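Local coordinates for protein cyclin-dependent kinase inhibitor 3 (Homo sapiens, PDB 1FPZ) that removes phosphate from phosphotyrosine and from phosphoserine or phosphothreonine in proteins, and dephosphorylates the cell-cycle kinase CDK2 in a cyclin-dependent manner, at residues C70-I75 and K135-S140; F76-R81 and G145-V150; C46-C51 and G82-Y87; V150-L155 and D169-L174. The protein carries 1 engineered substitution. One frame throughout, in Å; residues are numbered along the deposited sequence.

Interaction 1 of 4, residues C70-I75 and K135-S140; sequences CGIQDI and KTLIHS. Engineered in segment 135-140: Ser140 (natural residue Cys).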
loop_
_atom_site.group_PDB
_atom_site.type_symbol
_atom_site.label_atom_id
_atom_site.label_comp_id
_atom_site.label_asym_id
_atom_site.label_seq_id
_atom_site.Cartn_x
_atom_site.Cartn_y
_atom_site.Cartn_z
ATOM N N CYS A 70 14.063 -11.007 0.905
ATOM C CA CYS A 70 13.043 -11.451 -0.032
ATOM C C CYS A 70 13.201 -10.789 -1.381
ATOM O O CYS A 70 12.625 -11.246 -2.364
ATOM C CB CYS A 70 11.644 -11.111 0.477
ATOM S SG CYS A 70 10.922 -12.226 1.689
ATOM N N GLY A 71 13.952 -9.695 -1.431
ATOM C CA GLY A 71 14.136 -9.008 -2.700
ATOM C C GLY A 71 13.332 -7.721 -2.820
ATOM O O GLY A 71 13.281 -7.088 -3.883
ATOM N N ILE A 72 12.697 -7.329 -1.727
ATOM C CA ILE A 72 11.909 -6.110 -1.712
ATOM C C ILE A 72 12.846 -4.964 -2.049
ATOM O O ILE A 72 13.869 -4.789 -1.399
ATOM C CB ILE A 72 11.328 -5.834 -0.324
ATOM C CG1 ILE A 72 10.575 -7.062 0.195
ATOM C CG2 ILE A 72 10.427 -4.612 -0.380
ATOM C CD1 ILE A 72 9.412 -7.487 -0.655
ATOM N N GLN A 73 12.496 -4.173 -3.048
ATOM C CA GLN A 73 13.352 -3.062 -3.434
ATOM C C GLN A 73 12.796 -1.700 -3.030
ATOM O O GLN A 73 13.537 -0.797 -2.653
ATOM C CB GLN A 73 13.568 -3.085 -4.938
ATOM C CG GLN A 73 13.762 -4.473 -5.498
ATOM C CD GLN A 73 14.585 -4.450 -6.747
ATOM O OE1 GLN A 73 15.810 -4.383 -6.683
ATOM N NE2 GLN A 73 13.921 -4.478 -7.901
ATOM N N ASP A 74 11.485 -1.559 -3.133
ATOM C CA ASP A 74 10.803 -0.324 -2.773
ATOM C C ASP A 74 9.618 -0.626 -1.867
ATOM O O ASP A 74 8.862 -1.550 -2.156
ATOM C CB ASP A 74 10.299 0.371 -4.034
ATOM C CG ASP A 74 11.416 0.922 -4.891
ATOM O OD1 ASP A 74 12.243 0.130 -5.393
ATOM O OD2 ASP A 74 11.461 2.156 -5.073
ATOM N N ILE A 75 9.447 0.148 -0.785
ATOM C CA ILE A 75 8.321 -0.024 0.159
ATOM C C ILE A 75 7.511 1.277 0.337
ATOM O O ILE A 75 8.100 2.317 0.576
ATOM C CB ILE A 75 8.801 -0.444 1.560
ATOM C CG1 ILE A 75 9.527 -1.780 1.485
ATOM C CG2 ILE A 75 7.612 -0.592 2.510
ATOM C CD1 ILE A 75 10.169 -2.147 2.770
ATOM N N LYS A 135 10.784 -4.884 -7.378
ATOM C CA LYS A 135 9.980 -5.649 -6.449
ATOM C C LYS A 135 9.402 -4.639 -5.464
ATOM O O LYS A 135 10.125 -4.094 -4.619
ATOM C CB LYS A 135 10.848 -6.659 -5.709
ATOM C CG LYS A 135 10.097 -7.444 -4.639
ATOM C CD LYS A 135 10.759 -8.777 -4.400
ATOM C CE LYS A 135 9.961 -9.625 -3.424
ATOM N NZ LYS A 135 10.248 -11.086 -3.609
ATOM N N THR A 136 8.103 -4.394 -5.559
ATOM C CA THR A 136 7.463 -3.408 -4.696
ATOM C C THR A 136 6.440 -3.929 -3.673
ATOM O O THR A 136 5.576 -4.744 -3.985
ATOM C CB THR A 136 6.796 -2.368 -5.566
ATOM O OG1 THR A 136 7.779 -1.804 -6.430
ATOM C CG2 THR A 136 6.154 -1.273 -4.738
ATOM N N LEU A 137 6.518 -3.393 -2.458
ATOM C CA LEU A 137 5.636 -3.762 -1.357
ATOM C C LEU A 137 4.970 -2.520 -0.715
ATOM O O LEU A 137 5.634 -1.485 -0.534
ATOM C CB LEU A 137 6.468 -4.472 -0.310
ATOM C CG LEU A 137 6.073 -4.275 1.137
ATOM C CD1 LEU A 137 4.863 -5.128 1.440
ATOM C CD2 LEU A 137 7.276 -4.634 2.034
ATOM N N ILE A 138 3.677 -2.615 -0.357
ATOM C CA ILE A 138 3.000 -1.478 0.276
ATOM C C ILE A 138 2.310 -1.910 1.563
ATOM O O ILE A 138 1.827 -3.024 1.670
ATOM C CB ILE A 138 1.968 -0.803 -0.678
ATOM C CG1 ILE A 138 0.621 -1.546 -0.673
ATOM C CG2 ILE A 138 2.511 -0.827 -2.100
ATOM C CD1 ILE A 138 -0.348 -1.038 -1.701
ATOM N N HIS A 139 2.272 -1.031 2.555
ATOM C CA HIS A 139 1.621 -1.389 3.796
ATOM C C HIS A 139 1.102 -0.206 4.583
ATOM O O HIS A 139 1.594 0.913 4.481
ATOM C CB HIS A 139 2.576 -2.184 4.688
ATOM C CG HIS A 139 3.401 -1.337 5.616
ATOM N ND1 HIS A 139 2.840 -0.526 6.583
ATOM C CD2 HIS A 139 4.741 -1.216 5.758
ATOM C CE1 HIS A 139 3.798 0.051 7.284
ATOM N NE2 HIS A 139 4.963 -0.350 6.802
ATOM N N SER A 140 0.103 -0.500 5.389
ATOM C CA SER A 140 -0.549 0.441 6.272
ATOM C C SER A 140 -0.325 -0.113 7.684
ATOM O O SER A 140 0.769 -0.551 8.029
ATOM C CB SER A 140 -2.034 0.447 5.973
ATOM O OG SER A 140 -2.380 1.585 5.241
#

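Interaction 2 of 4, residues F76-R81 and G145-V150; sequences FVFCTR and GRSCLV. With SO4 (sulfate ion), chain G.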
loop_
_atom_site.group_PDB
_atom_site.type_symbol
_atom_site.label_atom_id
_atom_site.label_comp_id
_atom_site.label_asym_id
_atom_site.label_seq_id
_atom_site.Cartn_x
_atom_site.Cartn_y
_atom_site.Cartn_z
ATOM N N PHE A 76 6.181 1.220 0.214
ATOM C CA PHE A 76 5.337 2.405 0.391
ATOM C C PHE A 76 4.624 2.286 1.734
ATOM O O PHE A 76 3.958 1.289 2.012
ATOM C CB PHE A 76 4.279 2.545 -0.714
ATOM C CG PHE A 76 4.851 2.881 -2.075
ATOM C CD1 PHE A 76 5.689 1.986 -2.746
ATOM C CD2 PHE A 76 4.528 4.083 -2.688
ATOM C CE1 PHE A 76 6.188 2.295 -4.026
ATOM C CE2 PHE A 76 5.026 4.401 -3.959
ATOM C CZ PHE A 76 5.848 3.510 -4.623
ATOM N N VAL A 77 4.753 3.326 2.546
ATOM C CA VAL A 77 4.175 3.339 3.879
ATOM C C VAL A 77 3.093 4.387 4.018
ATOM O O VAL A 77 3.352 5.571 3.779
ATOM C CB VAL A 77 5.256 3.623 4.916
ATOM C CG1 VAL A 77 4.641 3.689 6.320
ATOM C CG2 VAL A 77 6.333 2.550 4.833
ATOM N N PHE A 78 1.884 3.970 4.397
ATOM C CA PHE A 78 0.806 4.932 4.551
ATOM C C PHE A 78 0.452 5.199 6.007
ATOM O O PHE A 78 -0.539 5.853 6.270
ATOM C CB PHE A 78 -0.447 4.515 3.774
ATOM C CG PHE A 78 -0.176 4.111 2.347
ATOM C CD1 PHE A 78 -0.183 2.756 1.981
ATOM C CD2 PHE A 78 0.013 5.060 1.362
ATOM C CE1 PHE A 78 -0.018 2.351 0.648
ATOM C CE2 PHE A 78 0.180 4.669 0.018
ATOM C CZ PHE A 78 0.160 3.304 -0.328
ATOM N N CYS A 79 1.277 4.718 6.940
ATOM C CA CYS A 79 1.060 4.938 8.373
ATOM C C CYS A 79 1.558 6.319 8.754
ATOM O O CYS A 79 2.602 6.740 8.268
ATOM C CB CYS A 79 1.832 3.915 9.188
ATOM S SG CYS A 79 1.013 2.314 9.321
ATOM N N THR A 80 0.831 7.027 9.614
ATOM C CA THR A 80 1.278 8.357 10.023
ATOM C C THR A 80 2.411 8.251 11.030
ATOM O O THR A 80 2.755 7.158 11.493
ATOM C CB THR A 80 0.154 9.177 10.665
ATOM O OG1 THR A 80 -0.330 8.488 11.821
ATOM C CG2 THR A 80 -0.994 9.373 9.692
ATOM N N ARG A 81 3.006 9.393 11.348
ATOM C CA ARG A 81 4.102 9.463 12.313
ATOM C C ARG A 81 3.632 9.013 13.700
ATOM O O ARG A 81 4.339 8.292 14.405
ATOM C CB ARG A 81 4.632 10.895 12.385
ATOM C CG ARG A 81 3.589 11.951 11.997
ATOM C CD ARG A 81 3.808 13.278 12.717
ATOM N NE ARG A 81 3.498 13.155 14.142
ATOM C CZ ARG A 81 4.349 13.441 15.120
ATOM N NH1 ARG A 81 5.573 13.874 14.828
ATOM N NH2 ARG A 81 3.977 13.279 16.385
ATOM N N GLY A 145 -7.490 -1.514 3.730
ATOM C CA GLY A 145 -8.266 -0.294 3.693
ATOM C C GLY A 145 -7.491 0.796 3.020
ATOM O O GLY A 145 -7.757 1.140 1.864
ATOM N N ARG A 146 -6.541 1.365 3.749
ATOM C CA ARG A 146 -5.732 2.402 3.167
ATOM C C ARG A 146 -4.907 1.743 2.064
ATOM O O ARG A 146 -4.851 2.257 0.957
ATOM C CB ARG A 146 -4.859 3.054 4.249
ATOM C CG ARG A 146 -5.655 4.022 5.163
ATOM C CD ARG A 146 -4.787 4.724 6.218
ATOM N NE ARG A 146 -4.408 3.821 7.297
ATOM C CZ ARG A 146 -3.673 4.169 8.344
ATOM N NH1 ARG A 146 -3.228 5.425 8.454
ATOM N NH2 ARG A 146 -3.377 3.267 9.276
ATOM N N SER A 147 -4.309 0.591 2.350
ATOM C CA SER A 147 -3.501 -0.094 1.342
ATOM C C SER A 147 -4.316 -0.598 0.167
ATOM O O SER A 147 -3.876 -0.492 -0.980
ATOM C CB SER A 147 -2.739 -1.269 1.949
ATOM O OG SER A 147 -1.691 -0.808 2.760
ATOM N N CYS A 148 -5.508 -1.135 0.441
ATOM C CA CYS A 148 -6.359 -1.638 -0.631
ATOM C C CYS A 148 -6.902 -0.489 -1.437
ATOM O O CYS A 148 -7.147 -0.615 -2.642
ATOM C CB CYS A 148 -7.511 -2.441 -0.064
ATOM S SG CYS A 148 -6.915 -3.721 0.982
ATOM N N LEU A 149 -7.083 0.649 -0.771
ATOM C CA LEU A 149 -7.581 1.845 -1.442
ATOM C C LEU A 149 -6.578 2.261 -2.524
ATOM O O LEU A 149 -6.953 2.503 -3.675
ATOM C CB LEU A 149 -7.761 2.979 -0.425
ATOM C CG LEU A 149 -8.266 4.344 -0.868
ATOM C CD1 LEU A 149 -9.770 4.339 -0.949
ATOM C CD2 LEU A 149 -7.826 5.378 0.140
ATOM N N VAL A 150 -5.303 2.326 -2.152
ATOM C CA VAL A 150 -4.247 2.702 -3.080
ATOM C C VAL A 150 -4.110 1.635 -4.169
ATOM O O VAL A 150 -4.009 1.949 -5.335
ATOM C CB VAL A 150 -2.891 2.886 -2.345
ATOM C CG1 VAL A 150 -1.779 3.100 -3.338
ATOM C CG2 VAL A 150 -2.970 4.079 -1.393
HETATM S S SO4 G . -6.054 0.520 7.128
HETATM O O1 SO4 G . -5.852 1.959 7.116
HETATM O O2 SO4 G . -7.483 0.303 7.414
HETATM O O3 SO4 G . -5.149 -0.100 8.129
HETATM O O4 SO4 G . -5.820 -0.043 5.789
#

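Interaction 3 of 4, residues C46-C51 and G82-Y87; sequences CALPGC and GELSKY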
loop_
_atom_site.group_PDB
_atom_site.type_symbol
_atom_site.label_atom_id
_atom_site.label_comp_id
_atom_site.label_asym_id
_atom_site.label_seq_id
_atom_site.Cartn_x
_atom_site.Cartn_y
_atom_site.Cartn_z
ATOM N N CYS A 46 0.802 -5.743 2.938
ATOM C CA CYS A 46 0.993 -6.353 4.252
ATOM C C CYS A 46 0.602 -5.435 5.398
ATOM O O CYS A 46 0.182 -4.301 5.188
ATOM C CB CYS A 46 2.453 -6.769 4.437
ATOM S SG CYS A 46 3.616 -5.392 4.669
ATOM N N ALA A 47 0.729 -5.960 6.612
ATOM C CA ALA A 47 0.444 -5.211 7.832
ATOM C C ALA A 47 1.750 -4.573 8.307
ATOM O O ALA A 47 2.824 -4.835 7.756
ATOM C CB ALA A 47 -0.086 -6.139 8.904
ATOM N N LEU A 48 1.664 -3.757 9.350
ATOM C CA LEU A 48 2.835 -3.066 9.873
ATOM C C LEU A 48 3.977 -3.955 10.337
ATOM O O LEU A 48 3.862 -4.719 11.294
ATOM C CB LEU A 48 2.409 -2.129 11.003
ATOM C CG LEU A 48 3.495 -1.233 11.605
ATOM C CD1 LEU A 48 4.320 -0.558 10.518
ATOM C CD2 LEU A 48 2.829 -0.201 12.496
ATOM N N PRO A 49 5.115 -3.863 9.658
ATOM C CA PRO A 49 6.275 -4.674 10.029
ATOM C C PRO A 49 6.830 -4.207 11.385
ATOM O O PRO A 49 6.861 -3.002 11.677
ATOM C CB PRO A 49 7.261 -4.413 8.895
ATOM C CG PRO A 49 6.399 -3.834 7.778
ATOM C CD PRO A 49 5.403 -3.006 8.504
ATOM N N GLY A 50 7.274 -5.152 12.207
ATOM C CA GLY A 50 7.819 -4.803 13.508
ATOM C C GLY A 50 6.842 -4.177 14.495
ATOM O O GLY A 50 7.255 -3.698 15.555
ATOM N N CYS A 51 5.553 -4.185 14.167
ATOM C CA CYS A 51 4.549 -3.603 15.050
ATOM C C CYS A 51 4.544 -4.274 16.416
ATOM O O CYS A 51 4.715 -5.492 16.536
ATOM C CB CYS A 51 3.165 -3.711 14.423
ATOM S SG CYS A 51 1.882 -2.906 15.362
ATOM N N GLY A 82 2.440 9.455 14.088
ATOM C CA GLY A 82 1.905 9.062 15.376
ATOM C C GLY A 82 1.844 7.547 15.509
ATOM O O GLY A 82 2.286 6.972 16.513
ATOM N N GLU A 83 1.313 6.887 14.486
ATOM C CA GLU A 83 1.200 5.443 14.528
ATOM C C GLU A 83 2.543 4.795 14.727
ATOM O O GLU A 83 2.710 3.956 15.609
ATOM C CB GLU A 83 0.597 4.921 13.242
ATOM C CG GLU A 83 -0.746 5.501 12.924
ATOM C CD GLU A 83 -1.321 4.867 11.704
ATOM O OE1 GLU A 83 -1.580 3.645 11.765
ATOM O OE2 GLU A 83 -1.499 5.586 10.694
ATOM N N LEU A 84 3.514 5.179 13.904
ATOM C CA LEU A 84 4.833 4.586 14.024
ATOM C C LEU A 84 5.319 4.727 15.461
ATOM O O LEU A 84 6.103 3.907 15.941
ATOM C CB LEU A 84 5.803 5.232 13.029
ATOM C CG LEU A 84 5.422 4.964 11.560
ATOM C CD1 LEU A 84 6.188 5.879 10.637
ATOM C CD2 LEU A 84 5.694 3.524 11.202
ATOM N N SER A 85 4.834 5.758 16.147
ATOM C CA SER A 85 5.193 5.976 17.544
ATOM C C SER A 85 4.391 5.012 18.410
ATOM O O SER A 85 4.954 4.199 19.146
ATOM C CB SER A 85 4.878 7.408 17.957
ATOM O OG SER A 85 5.950 8.272 17.633
ATOM N N LYS A 86 3.071 5.113 18.313
ATOM C CA LYS A 86 2.182 4.241 19.068
ATOM C C LYS A 86 2.630 2.788 19.060
ATOM O O LYS A 86 2.859 2.189 20.106
ATOM C CB LYS A 86 0.763 4.303 18.504
ATOM C CG LYS A 86 -0.150 3.236 19.081
ATOM C CD LYS A 86 -1.597 3.488 18.723
ATOM C CE LYS A 86 -2.092 4.767 19.377
ATOM N NZ LYS A 86 -3.508 5.050 19.022
ATOM N N TYR A 87 2.749 2.227 17.865
ATOM C CA TYR A 87 3.132 0.834 17.689
ATOM C C TYR A 87 4.643 0.585 17.866
ATOM O O TYR A 87 5.177 -0.447 17.453
ATOM C CB TYR A 87 2.639 0.378 16.308
ATOM C CG TYR A 87 1.188 0.765 16.034
ATOM C CD1 TYR A 87 0.794 1.247 14.782
ATOM C CD2 TYR A 87 0.217 0.673 17.033
ATOM C CE1 TYR A 87 -0.531 1.635 14.532
ATOM C CE2 TYR A 87 -1.108 1.055 16.792
ATOM C CZ TYR A 87 -1.472 1.535 15.544
ATOM O OH TYR A 87 -2.768 1.922 15.316
#

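Interaction 4 of 4, residues V150-L155 and D169-L174; sequences VAACLL and DSLRDL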
loop_
_atom_site.group_PDB
_atom_site.type_symbol
_atom_site.label_atom_id
_atom_site.label_comp_id
_atom_site.label_asym_id
_atom_site.label_seq_id
_atom_site.Cartn_x
_atom_site.Cartn_y
_atom_site.Cartn_z
ATOM N N VAL A 150 -5.303 2.326 -2.152
ATOM C CA VAL A 150 -4.247 2.702 -3.080
ATOM C C VAL A 150 -4.110 1.635 -4.169
ATOM O O VAL A 150 -4.009 1.949 -5.335
ATOM C CB VAL A 150 -2.891 2.886 -2.345
ATOM C CG1 VAL A 150 -1.779 3.100 -3.338
ATOM C CG2 VAL A 150 -2.970 4.079 -1.393
ATOM N N ALA A 151 -4.124 0.367 -3.785
ATOM C CA ALA A 151 -4.002 -0.725 -4.753
ATOM C C ALA A 151 -5.145 -0.636 -5.746
ATOM O O ALA A 151 -4.929 -0.697 -6.943
ATOM C CB ALA A 151 -4.051 -2.058 -4.033
ATOM N N ALA A 152 -6.373 -0.495 -5.239
ATOM C CA ALA A 152 -7.544 -0.419 -6.103
ATOM C C ALA A 152 -7.502 0.842 -6.957
ATOM O O ALA A 152 -7.980 0.857 -8.092
ATOM C CB ALA A 152 -8.785 -0.465 -5.276
ATOM N N CYS A 153 -6.937 1.906 -6.411
ATOM C CA CYS A 153 -6.800 3.130 -7.186
ATOM C C CYS A 153 -5.835 2.891 -8.357
ATOM O O CYS A 153 -6.063 3.370 -9.458
ATOM C CB CYS A 153 -6.259 4.251 -6.301
ATOM S SG CYS A 153 -7.510 5.346 -5.691
ATOM N N LEU A 154 -4.756 2.146 -8.102
ATOM C CA LEU A 154 -3.741 1.854 -9.127
ATOM C C LEU A 154 -4.365 1.046 -10.277
ATOM O O LEU A 154 -3.999 1.230 -11.424
ATOM C CB LEU A 154 -2.549 1.087 -8.517
ATOM C CG LEU A 154 -1.425 0.637 -9.496
ATOM C CD1 LEU A 154 -0.518 1.811 -9.832
ATOM C CD2 LEU A 154 -0.553 -0.477 -8.881
ATOM N N LEU A 155 -5.303 0.153 -9.968
ATOM C CA LEU A 155 -5.957 -0.636 -11.014
ATOM C C LEU A 155 -6.770 0.313 -11.899
ATOM O O LEU A 155 -6.671 0.240 -13.119
ATOM C CB LEU A 155 -6.863 -1.726 -10.419
ATOM C CG LEU A 155 -6.082 -2.813 -9.668
ATOM C CD1 LEU A 155 -7.034 -3.840 -9.106
ATOM C CD2 LEU A 155 -5.072 -3.477 -10.634
ATOM N N ASP A 169 -13.521 -5.537 -5.997
ATOM C CA ASP A 169 -13.663 -6.991 -5.951
ATOM C C ASP A 169 -12.302 -7.689 -5.980
ATOM O O ASP A 169 -12.059 -8.645 -5.248
ATOM C CB ASP A 169 -14.517 -7.473 -7.130
ATOM C CG ASP A 169 -15.928 -6.889 -7.116
ATOM O OD1 ASP A 169 -16.449 -6.642 -6.006
ATOM O OD2 ASP A 169 -16.525 -6.697 -8.206
ATOM N N SER A 170 -11.403 -7.206 -6.831
ATOM C CA SER A 170 -10.079 -7.815 -6.914
ATOM C C SER A 170 -9.330 -7.753 -5.589
ATOM O O SER A 170 -8.667 -8.713 -5.208
ATOM C CB SER A 170 -9.235 -7.145 -7.995
ATOM O OG SER A 170 -9.867 -7.183 -9.259
ATOM N N LEU A 171 -9.419 -6.627 -4.885
ATOM C CA LEU A 171 -8.732 -6.500 -3.601
ATOM C C LEU A 171 -9.454 -7.296 -2.520
ATOM O O LEU A 171 -8.818 -7.864 -1.620
ATOM C CB LEU A 171 -8.611 -5.022 -3.194
ATOM C CG LEU A 171 -7.396 -4.233 -3.724
ATOM C CD1 LEU A 171 -6.138 -4.887 -3.221
ATOM C CD2 LEU A 171 -7.391 -4.179 -5.248
ATOM N N ARG A 172 -10.781 -7.342 -2.621
ATOM C CA ARG A 172 -11.602 -8.091 -1.677
ATOM C C ARG A 172 -11.157 -9.556 -1.758
ATOM O O ARG A 172 -11.038 -10.241 -0.748
ATOM C CB ARG A 172 -13.092 -7.942 -2.055
ATOM C CG ARG A 172 -13.689 -6.501 -1.962
ATOM C CD ARG A 172 -15.142 -6.423 -2.516
ATOM N NE ARG A 172 -15.821 -5.133 -2.304
ATOM C CZ ARG A 172 -17.011 -4.806 -2.817
ATOM N NH1 ARG A 172 -17.687 -5.659 -3.582
ATOM N NH2 ARG A 172 -17.529 -3.613 -2.580
ATOM N N ASP A 173 -10.876 -10.003 -2.981
ATOM C CA ASP A 173 -10.436 -11.370 -3.240
ATOM C C ASP A 173 -9.047 -11.618 -2.703
ATOM O O ASP A 173 -8.653 -12.761 -2.504
ATOM C CB ASP A 173 -10.453 -11.654 -4.745
ATOM C CG ASP A 173 -11.859 -11.550 -5.354
ATOM O OD1 ASP A 173 -11.993 -11.800 -6.581
ATOM O OD2 ASP A 173 -12.821 -11.222 -4.619
ATOM N N LEU A 174 -8.308 -10.537 -2.470
ATOM C CA LEU A 174 -6.946 -10.624 -1.956
ATOM C C LEU A 174 -6.859 -10.432 -0.447
ATOM O O LEU A 174 -6.106 -11.127 0.229
ATOM C CB LEU A 174 -6.063 -9.563 -2.622
ATOM C CG LEU A 174 -4.533 -9.725 -2.682
ATOM C CD1 LEU A 174 -3.879 -8.545 -1.983
ATOM C CD2 LEU A 174 -4.079 -11.052 -2.077
#

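Interaction 1 of 4, residues C70-I75 and K135-S140
Lys135 lies extended across the turn at Cys70 to Ile72, and its NZ gives a hydrogen bond to Cys70 O at 2.7 Å. The ammonium sits above that carbonyl plane, not on a lone pair. Lys135 CG is anti to the backbone N (chi1 176°), which carries the chain past Gly71 O, while Lys135 CE meets Ile72 CD1 at 3.5 Å. With alanine in this place, Cys70 O would probably lose its ammonium donor and Ile72 CD1 the contact with the lysine CE. Lys135 O is gripped twice, by Gln73 N at 2.8 Å and by Asp74 N at 3.2 Å. Leu137 N then bonds to Asp74 O at 3.0 Å, and the strands run on in parallel. On the face of Ile75 and Leu137 the two side chains lie side by side, with Ile75 CG1 against Leu137 CD2 at 3.7 Å. Gly71 shapes the approach: its positive phi belongs to a Schellman motif ending helix 60-70. Asp74 is held from outside by Arg134 and His104. The pair of strands lies inside the five-stranded mixed sheet, with strand 42-46 beside 136-139, strand 102-105 beside 74-77, and the engineered Ser140 just past the end of strand 136-139.

Interaction 2 of 4, residues F76-R81 and G145-V150
Phe78 packs its ring on Val150, and the Arg146 guanidinium passes beside the backbone of Phe78 and Cys79. The contact sets the end of strand 74-77 and the residues after it against the start of helix 146-158, at the phosphate-binding loop of the protein-tyrosine phosphatase fold. The tight part is apolar. Val150 CG2 comes over one face of the Phe78 ring, 3.4 Å from Phe78 CZ. The two side chains approach from opposite directions. Ser147 OG stands at the ring edge near its plane, 3.9 Å from Phe78 CD1. Ile108 and Ile138 also touch the buried ring.

The other part is looser and polar. Arg146 NH1 is 3.5 Å from Phe78 O, but the angle is too poor for a hydrogen bond. The guanidinium is held from elsewhere: NH1 makes a salt bridge to Glu83 and a hydrogen bond to Ile108 O. The chain bends at chi3 (-74°), which brings NE round to the side of the bound sulfate, though the exact place of sulfate O1 is doubtful. The sulfur lies in the guanidinium plane at its edge. The sulfate probably came from the crystallisation liquor, and its place is consistent with the site of a substrate phosphate. Gly145 holds the N-cap position with a positive phi, and a side chain there would run into the anion. Arg146 N gives a hydrogen bond to sulfate O4 at 2.6 Å.

Interaction 3 of 4, residues C46-C51 and G82-Y87
Leu48 lays its CD2 methyl against the Tyr87 side chain, 3.4 Å from Tyr87 CD1 and 3.9 Å from Tyr87 CB. The two side chains cross at a slant, and the methyl meets the ring obliquely. CG of Leu48 is anti to the backbone N (chi1 -175°), which extends the side chain toward helix 81-86. Its other methyl, CD1, reaches Leu84 CD2 more loosely, at 4.4 Å. Leu48 thus bridges two residues about one helical turn apart.

Cys51 adds the second point of contact. Its SG is 3.5 Å from Tyr87 CB and 4.6 Å from the ring centroid. The sulfur lies 41° off the ring normal, an oblique sulfur-aromatic contact. Leu48 and Cys51 stand at the two ends of a type II beta turn. Gly50 takes the positive phi of that turn, and its N is bound by Asp63. The turn therefore presents both side chains to the same tyrosine. Tyr87 is the first residue to leave helical geometry after helix 81-86, and its N still bonds back to Glu83 O at 2.8 Å.

The contact packs the turn after strand 42-46 onto the end of helix 81-86. Outside the two segments, Tyr87 stacks with Tyr141, which follows the active-site position, and meets Phe53 edge-to-face. Leu48 also touches His139 and Leu92. The chemistry is that of a buried apolar contact, so it depends on the fit of methyls, sulfur and ring. The backbone bonds stay within each segment or go elsewhere, and none joins the two segments.

Interaction 4 of 4, residues V150-L155 and D169-L174
Ser170 opens the contact from helix 164-175. Its CB lies 4.1 Å from Leu155 CD1. Its hydroxyl is used within its own helix, in a hydrogen bond to Gln166 O, while its CB faces Leu155.

Leu171 comes next and carries most of the contact. Its CG is anti to the carbonyl carbon (chi1 -86°), which points the branch at Ala151 and Ala152, and the two methyls divide the opposing helix between them. Leu171 CD1 sits on Ala151 CB at 3.6 Å. Leu171 CD2 lies near the backbone of Ala152, 3.8 Å from Ala152 N, and 4.0 Å from Ala152 CB. Leu171 CD2 also meets Leu155 CD1 at 3.9 Å, where the two leucines lie at an angle to each other. The small alanines let the leucine approach the helix backbone closely. Replacing Leu171 by alanine would probably open a gap between the helices and take from Ala151 CB and Leu155 CD1 the leucine methyls they meet.

Arg172, beyond the contact, pairs with Asp169 and Tyr186.

The helix axes come within 9.7 Å, and their directions differ by 140°, closer to antiparallel than to parallel. Val150 and Leu154 pack on helix 116-131, while Ala152 and Cys153 touch Leu189 of helix 183-189. Such packing belongs to the helical layer on one side of the sheet in the protein-tyrosine phosphatase fold.

In the fold
Interactions 1, 2 and 3 interlock along the chain, their segments alternating, and interaction 4 follows the other three in series. Interactions 1 and 2 share strand 74-77, with centres about 13 Å apart. Interactions 2 and 4 share helix 146-158 and the residue Val150, again about 13 Å between centres. Interaction 3 lies about 11 Å from interaction 2 between centres, and a salt bridge also joins the two. Interactions 3 and 4 lie on opposite sides of the chain's centre, about 22 Å apart between centres. Strand 136-139 leads into the phosphate-binding loop, with the predicted nucleophile position, here the engineered Ser140, between that strand and helix 146-158.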